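Local coordinates for Pgp2 (Campylobacter jejuni subsp. jejuni, PDB 6XJ6), which probably acts as an LD-carboxypeptidase that trims peptidoglycan, which it also binds in a pocket of its accessory NTF2 domain to direct helical cell shape, at residues G77-G82 with L104-Q109; F198-E203 with Y272-S277; F204-K209 with E213-M218. All blocks are in the same frame, centred on the assembly; numbering follows the deposited sequence.

Interaction 1 belongs to the L,D-transpeptidase family region, interactions 2 and 3 to the NTF2-like region, and all three lie away from the predicted catalytic pair His119 and Cys136. Helix 104-108 meets both other contacts: Leu105 CB packs 3.8 Å from Tyr272 CG of interaction 2, and Leu104 also touches the Tyr272 ring, while Lys107 and Leu104 pack on Phe207 of interaction 3. The centre of interaction 1 is about 17 Å from that of interaction 2 and about 20 Å from that of interaction 3. The centres of interactions 2 and 3 are about 14 Å apart; interaction 3 is nested in the loop that interaction 2 closes, and Tyr199 packs against Phe204 and Phe215.

Interaction 1 (G77-G82 with L104-Q109); sequences GFYELG and LLDKVQ
Tyr79 and Asp106 carry the whole contact through one hydrogen bond, the phenol donating to the carboxylate. From CB the tyrosine side chain starts neither toward helix 104-108 nor away from it; CG sits beside the backbone N and anti to the carbonyl carbon (chi1 -62°), and this turn carries the far end of the ring to the helix. At one edge of the ring CE1 lies 3.8 Å from Gly77 CA, where the residue has no side chain in the way. At the other edge CE2 lies 3.2 Å from Asp106 OD2, and CZ is 3.3 Å from that same oxygen. Strand 77-80 is an outermost strand of the five-stranded mixed sheet in the YkuD-type catalytic domain, pairing antiparallel with strand 156-161, so the bond ties a sheet margin to a short helix. At the end of the ring, OH donates a hydrogen bond to Asp106 OD2 at 2.7 Å, with the CZ-OH-OD2 angle about 107°. The oxygen receives it on its syn lone pair, the side of OD1, which stands 3.4 Å from the Tyr79 OH. OD2 lies in the ring plane at its edge, and ring and carboxylate are nearly coplanar, 23° apart. Both residues are buried. The Asp106 carboxylate belongs to the first turn of its helix, whose N-terminal end would be expected to help stabilise a negative charge; Lys111 adds a long, weak ion pair to OD1. Asn103 OD1 accepts from Asp106 N, and the Asn103 side chain also touches Tyr79, as does that of Thr100.

Interaction 2 (F198-E203 with Y272-S277); sequences FYDEQE and YVKIDS
Asp200 and Lys274 are brought together by two first torsions: CG of Asp200 stands anti to its backbone N (chi1 -179°), and CG of Lys274 sits between its backbone N and carbonyl carbon (chi1 64°). Beyond CG the lysine runs fully extended, crossing Asp200 at about a right angle and delivering NZ between two carboxylates. NZ forms salt bridges with Asp200 OD2 and with Glu203 OE1, the latter at 3.0 Å and met nearly in line with the CD-OE1 bond. The modelled 2.5 Å between Lys274 NZ and Asp200 OD2 is doubtful because OD2 is placed too close to the lysine chain, and Glu203 has a second conformer. In the NTF2-like domain, the network joins strand 263-275 of the antiparallel sheet to the loop that follows helix 192-196. Within that loop Asp200 OD1 faces the backbone in an Asx motif: it accepts from Glu203 N, modelled very short, and weakly from Gln202 N at 2.8 Å. On the strand side, the backbone of Lys274 is hydrogen-bonded to that of Lys282 in the neighbouring strand 281-283.

Interaction 3 (F204-K209 with E213-M218); sequences FKRFDK and EQFASM
Phe215, Arg206 and Phe204 bury most of the surface here, where a loop of the NTF2-like domain packs against helix 212-223, which follows it in the chain, around a T-shaped aromatic pair. Phe215 projects from the helix, and CE2 of Phe204 stands over the centre of one face of its ring, 3.7 Å above the plane. The six carbons of Phe215 share this single atom almost evenly, with CZ and CE1 both 3.8 Å from it. The ring planes meet at 60° with centroids 5.0 Å apart, the edge of Phe204 directed at the face of Phe215. Tyr199 adds edge-to-face contacts with both phenylalanines, and Leu196 of helix 192-196 also packs on Phe215. Arg206 approaches the same phenylalanine obliquely beside CD1 and CE1, its chain crossing Phe215 at about a right angle. NH1 lies 3.4 Å from Phe215 CE1, on the same side of the ring plane as Phe204 CE2. A bend at chi3 (47°) lets the guanidinium do two things at once, resting NH1 near the ring while NE and NH2 grip Asp208 side-on in a salt bridge. This grip lies within the type I turn from Arg206 to Lys209, which Lys209 N to Arg206 O closes, and would limit rotation of the guanidinium. Asp208 OD1 takes a second bond from Met210 N. Met218, one turn on from Phe215, reaches the guanidinium with its methyl, CE lying 4.3 Å from Arg206 NH2. Of the two hydrogen bonds from Arg206 to Asp208, NE meets OD1 at 2.9 Å, and NH2 meets OD2 at 2.8 Å with an N-H...O angle of 167°.

Interaction 1 (G77-G82 with L104-Q109)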
loop_
_atom_site.group_PDB
_atom_site.type_symbol
_atom_site.label_atom_id
_atom_site.label_comp_id
_atom_site.label_asym_id
_atom_site.label_seq_id
_atom_site.Cartn_x
_atom_site.Cartn_y
_atom_site.Cartn_z
ATOM N N GLY A 77 1.071 -7.647 -2.597
ATOM C CA GLY A 77 1.168 -6.499 -1.724
ATOM C C GLY A 77 0.092 -5.482 -2.040
ATOM O O GLY A 77 -0.945 -5.814 -2.609
ATOM N N PHE A 78 0.378 -4.239 -1.659
ATOM C CA PHE A 78 -0.555 -3.131 -1.817
ATOM C C PHE A 78 0.139 -2.030 -2.602
ATOM O O PHE A 78 1.214 -1.562 -2.202
ATOM C CB PHE A 78 -1.032 -2.616 -0.454
ATOM C CG PHE A 78 -2.316 -1.847 -0.516
ATOM C CD1 PHE A 78 -3.533 -2.490 -0.371
ATOM C CD2 PHE A 78 -2.308 -0.478 -0.705
ATOM C CE1 PHE A 78 -4.717 -1.778 -0.414
ATOM C CE2 PHE A 78 -3.491 0.234 -0.752
ATOM C CZ PHE A 78 -4.696 -0.423 -0.613
ATOM N N TYR A 79 -0.488 -1.621 -3.703
ATOM C CA TYR A 79 0.067 -0.710 -4.690
ATOM C C TYR A 79 -1.000 0.311 -5.068
ATOM O O TYR A 79 -2.107 0.327 -4.515
ATOM C CB TYR A 79 0.563 -1.500 -5.915
ATOM C CG TYR A 79 1.671 -2.454 -5.563
ATOM C CD1 TYR A 79 1.394 -3.764 -5.189
ATOM C CD2 TYR A 79 2.989 -2.034 -5.560
ATOM C CE1 TYR A 79 2.398 -4.629 -4.827
ATOM C CE2 TYR A 79 4.008 -2.898 -5.208
ATOM C CZ TYR A 79 3.707 -4.191 -4.837
ATOM O OH TYR A 79 4.712 -5.038 -4.462
ATOM N N GLU A 80 -0.660 1.173 -6.015
ATOM C CA GLU A 80 -1.601 2.110 -6.598
ATOM C C GLU A 80 -1.680 1.874 -8.096
ATOM O O GLU A 80 -0.760 1.316 -8.706
ATOM C CB GLU A 80 -1.190 3.553 -6.309
ATOM C CG GLU A 80 -1.040 3.826 -4.841
ATOM C CD GLU A 80 -0.387 5.144 -4.580
ATOM O OE1 GLU A 80 -1.038 6.171 -4.848
ATOM O OE2 GLU A 80 0.787 5.146 -4.139
ATOM N N LEU A 81 -2.796 2.300 -8.679
ATOM C CA LEU A 81 -3.038 2.165 -10.108
ATOM C C LEU A 81 -3.045 3.537 -10.771
ATOM O O LEU A 81 -3.706 4.467 -10.289
ATOM C CB LEU A 81 -4.371 1.472 -10.378
ATOM C CG LEU A 81 -4.518 0.917 -11.794
ATOM C CD1 LEU A 81 -3.585 -0.259 -12.029
ATOM C CD2 LEU A 81 -5.962 0.508 -12.027
ATOM N N GLY A 82 -2.307 3.653 -11.876
ATOM C CA GLY A 82 -2.289 4.866 -12.661
ATOM C C GLY A 82 -3.443 4.935 -13.645
ATOM O O GLY A 82 -4.291 4.047 -13.733
ATOM N N LEU A 104 7.973 1.416 -2.157
ATOM C CA LEU A 104 9.127 1.743 -1.323
ATOM C C LEU A 104 9.626 0.521 -0.559
ATOM O O LEU A 104 10.836 0.313 -0.430
ATOM C CB LEU A 104 8.769 2.866 -0.355
ATOM C CG LEU A 104 9.877 3.262 0.617
ATOM C CD1 LEU A 104 11.062 3.861 -0.114
ATOM C CD2 LEU A 104 9.318 4.227 1.649
ATOM N N LEU A 105 8.713 -0.285 -0.018
ATOM C CA LEU A 105 9.136 -1.474 0.716
ATOM C C LEU A 105 9.875 -2.439 -0.203
ATOM O O LEU A 105 10.948 -2.943 0.142
ATOM C CB LEU A 105 7.923 -2.147 1.360
ATOM C CG LEU A 105 8.224 -3.403 2.180
ATOM C CD1 LEU A 105 9.056 -3.081 3.411
ATOM C CD2 LEU A 105 6.925 -4.082 2.569
ATOM N N ASP A 106 9.312 -2.702 -1.380
ATOM C CA ASP A 106 10.010 -3.493 -2.387
ATOM C C ASP A 106 11.414 -2.956 -2.617
ATOM O O ASP A 106 12.389 -3.716 -2.652
ATOM C CB ASP A 106 9.237 -3.444 -3.705
ATOM C CG ASP A 106 7.862 -4.094 -3.620
ATOM O OD1 ASP A 106 7.702 -5.092 -2.892
ATOM O OD2 ASP A 106 6.949 -3.611 -4.320
ATOM N N LYS A 107 11.535 -1.639 -2.796
ATOM C CA LYS A 107 12.830 -1.062 -3.150
ATOM C C LYS A 107 13.840 -1.224 -2.022
ATOM O O LYS A 107 14.993 -1.589 -2.268
ATOM C CB LYS A 107 12.678 0.413 -3.520
ATOM C CG LYS A 107 11.975 0.662 -4.845
ATOM C CD LYS A 107 11.822 2.150 -5.078
ATOM C CE LYS A 107 11.234 2.463 -6.434
ATOM N NZ LYS A 107 11.159 3.933 -6.627
ATOM N N VAL A 108 13.446 -0.927 -0.780
ATOM C CA VAL A 108 14.418 -1.014 0.305
ATOM C C VAL A 108 14.790 -2.461 0.599
ATOM O O VAL A 108 15.857 -2.724 1.167
ATOM C CB VAL A 108 13.995 -0.246 1.574
ATOM C CG1 VAL A 108 13.743 1.214 1.245
ATOM C CG2 VAL A 108 12.778 -0.881 2.225
ATOM N N GLN A 109 13.936 -3.404 0.222
ATOM C CA GLN A 109 14.264 -4.818 0.314
ATOM C C GLN A 109 15.136 -5.291 -0.837
ATOM O O GLN A 109 15.493 -6.472 -0.874
ATOM C CB GLN A 109 12.984 -5.649 0.355
ATOM C CG GLN A 109 12.196 -5.471 1.631
ATOM C CD GLN A 109 10.897 -6.242 1.624
ATOM O OE1 GLN A 109 10.437 -6.699 0.579
ATOM N NE2 GLN A 109 10.291 -6.385 2.799
#

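Interaction 2 (F198-E203 with Y272-S277)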
loop_
_atom_site.group_PDB
_atom_site.type_symbol
_atom_site.label_atom_id
_atom_site.label_comp_id
_atom_site.label_asym_id
_atom_site.label_seq_id
_atom_site.Cartn_x
_atom_site.Cartn_y
_atom_site.Cartn_z
ATOM N N PHE A 198 9.236 2.486 17.618
ATOM C CA PHE A 198 8.315 2.144 16.547
ATOM C C PHE A 198 9.018 1.633 15.300
ATOM O O PHE A 198 8.366 1.458 14.269
ATOM C CB PHE A 198 7.431 3.344 16.203
ATOM C CG PHE A 198 6.460 3.693 17.288
ATOM C CD1 PHE A 198 6.692 4.769 18.120
ATOM C CD2 PHE A 198 5.330 2.923 17.491
ATOM C CE1 PHE A 198 5.805 5.084 19.121
ATOM C CE2 PHE A 198 4.437 3.230 18.496
ATOM C CZ PHE A 198 4.677 4.311 19.317
ATOM N N TYR A 199 10.319 1.374 15.375
ATOM C CA TYR A 199 11.075 0.821 14.261
ATOM C C TYR A 199 11.536 -0.584 14.616
ATOM O O TYR A 199 11.876 -0.863 15.769
ATOM C CB TYR A 199 12.261 1.723 13.904
ATOM C CG TYR A 199 11.785 3.063 13.387
ATOM C CD1 TYR A 199 11.628 3.296 12.030
ATOM C CD2 TYR A 199 11.461 4.086 14.267
ATOM C CE1 TYR A 199 11.164 4.512 11.559
ATOM C CE2 TYR A 199 10.996 5.300 13.808
ATOM C CZ TYR A 199 10.852 5.516 12.461
ATOM O OH TYR A 199 10.381 6.724 12.007
ATOM N N ASP A 200 11.497 -1.474 13.626
ATOM C CA ASP A 200 11.888 -2.864 13.838
ATOM C C ASP A 200 13.405 -2.954 13.776
ATOM O O ASP A 200 14.004 -2.812 12.706
ATOM C CB ASP A 200 11.249 -3.782 12.803
ATOM C CG ASP A 200 11.614 -5.236 13.026
ATOM O OD1 ASP A 200 12.780 -5.598 12.772
ATOM O OD2 ASP A 200 10.754 -6.005 13.499
ATOM N N GLU A 201 14.023 -3.208 14.926
ATOM C CA GLU A 201 15.474 -3.207 15.022
ATOM C C GLU A 201 16.119 -4.182 14.050
ATOM O O GLU A 201 17.285 -3.999 13.686
ATOM C CB GLU A 201 15.878 -3.558 16.453
ATOM C CG GLU A 201 17.360 -3.427 16.733
ATOM C CD GLU A 201 17.684 -3.565 18.206
ATOM O OE1 GLU A 201 18.716 -4.189 18.533
ATOM O OE2 GLU A 201 16.900 -3.056 19.036
ATOM N N GLN A 202 15.391 -5.208 13.616
ATOM C CA GLN A 202 15.961 -6.224 12.745
ATOM C C GLN A 202 15.594 -6.052 11.278
ATOM O O GLN A 202 16.409 -6.386 10.411
ATOM C CB GLN A 202 15.515 -7.618 13.202
ATOM C CG GLN A 202 15.436 -7.773 14.716
ATOM C CD GLN A 202 15.763 -9.176 15.197
ATOM O OE1 GLN A 202 15.987 -10.088 14.398
ATOM N NE2 GLN A 202 15.796 -9.353 16.513
ATOM N N GLU A 203 14.406 -5.512 10.988
ATOM C CA GLU A 203 13.843 -5.541 9.648
ATOM C C GLU A 203 13.679 -4.174 8.995
ATOM O O GLU A 203 13.444 -4.119 7.783
ATOM C CB GLU A 203 12.472 -6.236 9.673
ATOM C CG GLU A 203 12.125 -6.963 8.394
ATOM C CD GLU A 203 10.656 -7.320 8.315
ATOM O OE1 GLU A 203 10.032 -7.509 9.381
ATOM O OE2 GLU A 203 10.123 -7.404 7.188
ATOM N N TYR A 272 5.245 1.607 5.696
ATOM C CA TYR A 272 4.951 0.186 5.568
ATOM C C TYR A 272 5.306 -0.436 6.907
ATOM O O TYR A 272 6.438 -0.298 7.368
ATOM C CB TYR A 272 5.759 -0.431 4.419
ATOM C CG TYR A 272 5.351 0.140 3.075
ATOM C CD1 TYR A 272 5.887 1.336 2.622
ATOM C CD2 TYR A 272 4.384 -0.479 2.297
ATOM C CE1 TYR A 272 5.490 1.890 1.427
ATOM C CE2 TYR A 272 3.983 0.068 1.083
ATOM C CZ TYR A 272 4.537 1.253 0.660
ATOM O OH TYR A 272 4.134 1.813 -0.527
ATOM N N VAL A 273 4.329 -1.073 7.553
ATOM C CA VAL A 273 4.481 -1.497 8.936
ATOM C C VAL A 273 4.020 -2.936 9.110
ATOM O O VAL A 273 3.251 -3.475 8.316
ATOM C CB VAL A 273 3.706 -0.576 9.914
ATOM C CG1 VAL A 273 4.031 0.892 9.661
ATOM C CG2 VAL A 273 2.192 -0.810 9.825
ATOM N N LYS A 274 4.505 -3.555 10.178
ATOM C CA LYS A 274 3.918 -4.776 10.699
ATOM C C LYS A 274 3.430 -4.512 12.117
ATOM O O LYS A 274 3.801 -3.519 12.748
ATOM C CB LYS A 274 4.924 -5.932 10.700
ATOM C CG LYS A 274 6.107 -5.722 11.618
ATOM C CD LYS A 274 7.073 -6.887 11.563
ATOM C CE LYS A 274 8.308 -6.583 12.374
ATOM N NZ LYS A 274 9.347 -7.642 12.249
ATOM N N ILE A 275 2.577 -5.404 12.605
ATOM C CA ILE A 275 2.171 -5.416 14.005
ATOM C C ILE A 275 2.945 -6.534 14.683
ATOM O O ILE A 275 2.835 -7.702 14.287
ATOM C CB ILE A 275 0.658 -5.622 14.155
ATOM C CG1 ILE A 275 -0.106 -4.473 13.501
ATOM C CG2 ILE A 275 0.302 -5.710 15.616
ATOM C CD1 ILE A 275 -1.602 -4.685 13.459
ATOM N N ASP A 276 3.727 -6.189 15.703
ATOM C CA ASP A 276 4.593 -7.175 16.328
ATOM C C ASP A 276 3.794 -8.062 17.284
ATOM O O ASP A 276 2.581 -7.907 17.459
ATOM C CB ASP A 276 5.806 -6.499 16.972
ATOM C CG ASP A 276 5.475 -5.749 18.258
ATOM O OD1 ASP A 276 4.327 -5.810 18.749
ATOM O OD2 ASP A 276 6.394 -5.085 18.782
ATOM N N SER A 277 4.488 -9.021 17.900
ATOM C CA SER A 277 3.823 -9.996 18.756
ATOM C C SER A 277 3.153 -9.351 19.961
ATOM O O SER A 277 2.260 -9.963 20.558
ATOM C CB SER A 277 4.828 -11.049 19.226
ATOM O OG SER A 277 5.839 -10.467 20.031
#

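Interaction 3 (F204-K209 with E213-M218)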
loop_
_atom_site.group_PDB
_atom_site.type_symbol
_atom_site.label_atom_id
_atom_site.label_comp_id
_atom_site.label_asym_id
_atom_site.label_seq_id
_atom_site.Cartn_x
_atom_site.Cartn_y
_atom_site.Cartn_z
ATOM N N PHE A 204 13.778 -3.080 9.747
ATOM C CA PHE A 204 13.692 -1.748 9.148
ATOM C C PHE A 204 14.840 -1.557 8.157
ATOM O O PHE A 204 16.007 -1.785 8.488
ATOM C CB PHE A 204 13.746 -0.684 10.253
ATOM C CG PHE A 204 13.702 0.742 9.750
ATOM C CD1 PHE A 204 12.697 1.174 8.901
ATOM C CD2 PHE A 204 14.662 1.660 10.156
ATOM C CE1 PHE A 204 12.660 2.489 8.453
ATOM C CE2 PHE A 204 14.627 2.973 9.712
ATOM C CZ PHE A 204 13.629 3.386 8.858
ATOM N N LYS A 205 14.504 -1.157 6.928
ATOM C CA LYS A 205 15.476 -1.028 5.852
ATOM C C LYS A 205 15.326 0.329 5.176
ATOM O O LYS A 205 14.236 0.911 5.148
ATOM C CB LYS A 205 15.306 -2.154 4.831
ATOM C CG LYS A 205 15.709 -3.518 5.366
ATOM C CD LYS A 205 15.537 -4.607 4.332
ATOM C CE LYS A 205 15.842 -5.980 4.910
ATOM N NZ LYS A 205 14.682 -6.556 5.647
ATOM N N ARG A 206 16.440 0.823 4.629
ATOM C CA ARG A 206 16.529 2.176 4.095
ATOM C C ARG A 206 17.324 2.166 2.795
ATOM O O ARG A 206 18.162 1.292 2.564
ATOM C CB ARG A 206 17.246 3.107 5.081
ATOM C CG ARG A 206 16.614 3.168 6.464
ATOM C CD ARG A 206 17.590 3.729 7.478
ATOM N NE ARG A 206 18.244 4.938 6.989
ATOM C CZ ARG A 206 17.749 6.165 7.105
ATOM N NH1 ARG A 206 16.582 6.369 7.704
ATOM N NH2 ARG A 206 18.425 7.195 6.624
ATOM N N PHE A 207 17.075 3.180 1.959
ATOM C CA PHE A 207 17.841 3.327 0.724
ATOM C C PHE A 207 19.334 3.407 1.007
ATOM O O PHE A 207 20.144 2.838 0.267
ATOM C CB PHE A 207 17.407 4.583 -0.026
ATOM C CG PHE A 207 16.129 4.429 -0.786
ATOM C CD1 PHE A 207 16.023 3.492 -1.800
ATOM C CD2 PHE A 207 15.044 5.241 -0.510
ATOM C CE1 PHE A 207 14.843 3.350 -2.508
ATOM C CE2 PHE A 207 13.866 5.108 -1.215
ATOM C CZ PHE A 207 13.765 4.163 -2.217
ATOM N N ASP A 208 19.722 4.133 2.056
ATOM C CA ASP A 208 21.138 4.313 2.355
ATOM C C ASP A 208 21.739 3.139 3.115
ATOM O O ASP A 208 22.903 3.212 3.516
ATOM C CB ASP A 208 21.381 5.639 3.093
ATOM C CG ASP A 208 20.728 5.697 4.466
ATOM O OD1 ASP A 208 20.284 4.657 4.989
ATOM O OD2 ASP A 208 20.665 6.809 5.027
ATOM N N LYS A 209 20.978 2.065 3.314
ATOM C CA LYS A 209 21.476 0.832 3.918
ATOM C C LYS A 209 21.993 1.032 5.342
ATOM O O LYS A 209 22.775 0.218 5.843
ATOM C CB LYS A 209 22.531 0.161 3.030
ATOM C CG LYS A 209 21.975 -0.307 1.693
ATOM C CD LYS A 209 23.050 -0.910 0.807
ATOM C CE LYS A 209 22.452 -1.532 -0.447
ATOM N NZ LYS A 209 21.588 -0.579 -1.202
ATOM N N GLU A 213 21.491 0.656 14.745
ATOM C CA GLU A 213 22.324 1.352 15.723
ATOM C C GLU A 213 22.719 2.736 15.220
ATOM O O GLU A 213 22.646 3.721 15.966
ATOM C CB GLU A 213 23.561 0.513 16.048
ATOM C CG GLU A 213 24.448 1.104 17.131
ATOM C CD GLU A 213 25.639 0.222 17.455
ATOM O OE1 GLU A 213 26.051 -0.567 16.577
ATOM O OE2 GLU A 213 26.161 0.313 18.588
ATOM N N GLN A 214 23.116 2.835 13.948
ATOM C CA GLN A 214 23.501 4.126 13.387
ATOM C C GLN A 214 22.286 5.020 13.182
ATOM O O GLN A 214 22.362 6.237 13.384
ATOM C CB GLN A 214 24.253 3.922 12.074
ATOM C CG GLN A 214 25.709 3.515 12.261
ATOM C CD GLN A 214 25.859 2.196 13.000
ATOM O OE1 GLN A 214 26.457 2.139 14.076
ATOM N NE2 GLN A 214 25.317 1.129 12.424
ATOM N N PHE A 215 21.160 4.435 12.773
ATOM C CA PHE A 215 19.920 5.196 12.665
ATOM C C PHE A 215 19.524 5.783 14.014
ATOM O O PHE A 215 19.149 6.957 14.103
ATOM C CB PHE A 215 18.829 4.272 12.130
ATOM C CG PHE A 215 17.459 4.886 12.079
ATOM C CD1 PHE A 215 17.124 5.806 11.097
ATOM C CD2 PHE A 215 16.486 4.513 12.993
ATOM C CE1 PHE A 215 15.855 6.359 11.045
ATOM C CE2 PHE A 215 15.210 5.058 12.935
ATOM C CZ PHE A 215 14.895 5.975 11.962
ATOM N N ALA A 216 19.627 4.988 15.080
ATOM C CA ALA A 216 19.288 5.473 16.413
ATOM C C ALA A 216 20.163 6.654 16.810
ATOM O O ALA A 216 19.673 7.663 17.331
ATOM C CB ALA A 216 19.446 4.338 17.424
ATOM N N SER A 217 21.476 6.535 16.600
ATOM C CA SER A 217 22.383 7.615 16.969
ATOM C C SER A 217 22.174 8.842 16.089
ATOM O O SER A 217 22.282 9.977 16.565
ATOM C CB SER A 217 23.826 7.123 16.893
ATOM O OG SER A 217 24.039 6.064 17.813
ATOM N N MET A 218 21.870 8.635 14.806
ATOM C CA MET A 218 21.585 9.761 13.921
ATOM C C MET A 218 20.354 10.520 14.386
ATOM O O MET A 218 20.347 11.756 14.416
ATOM C CB MET A 218 21.358 9.265 12.492
ATOM C CG MET A 218 20.989 10.371 11.504
ATOM S SD MET A 218 20.329 9.766 9.945
ATOM C CE MET A 218 18.680 9.246 10.415
#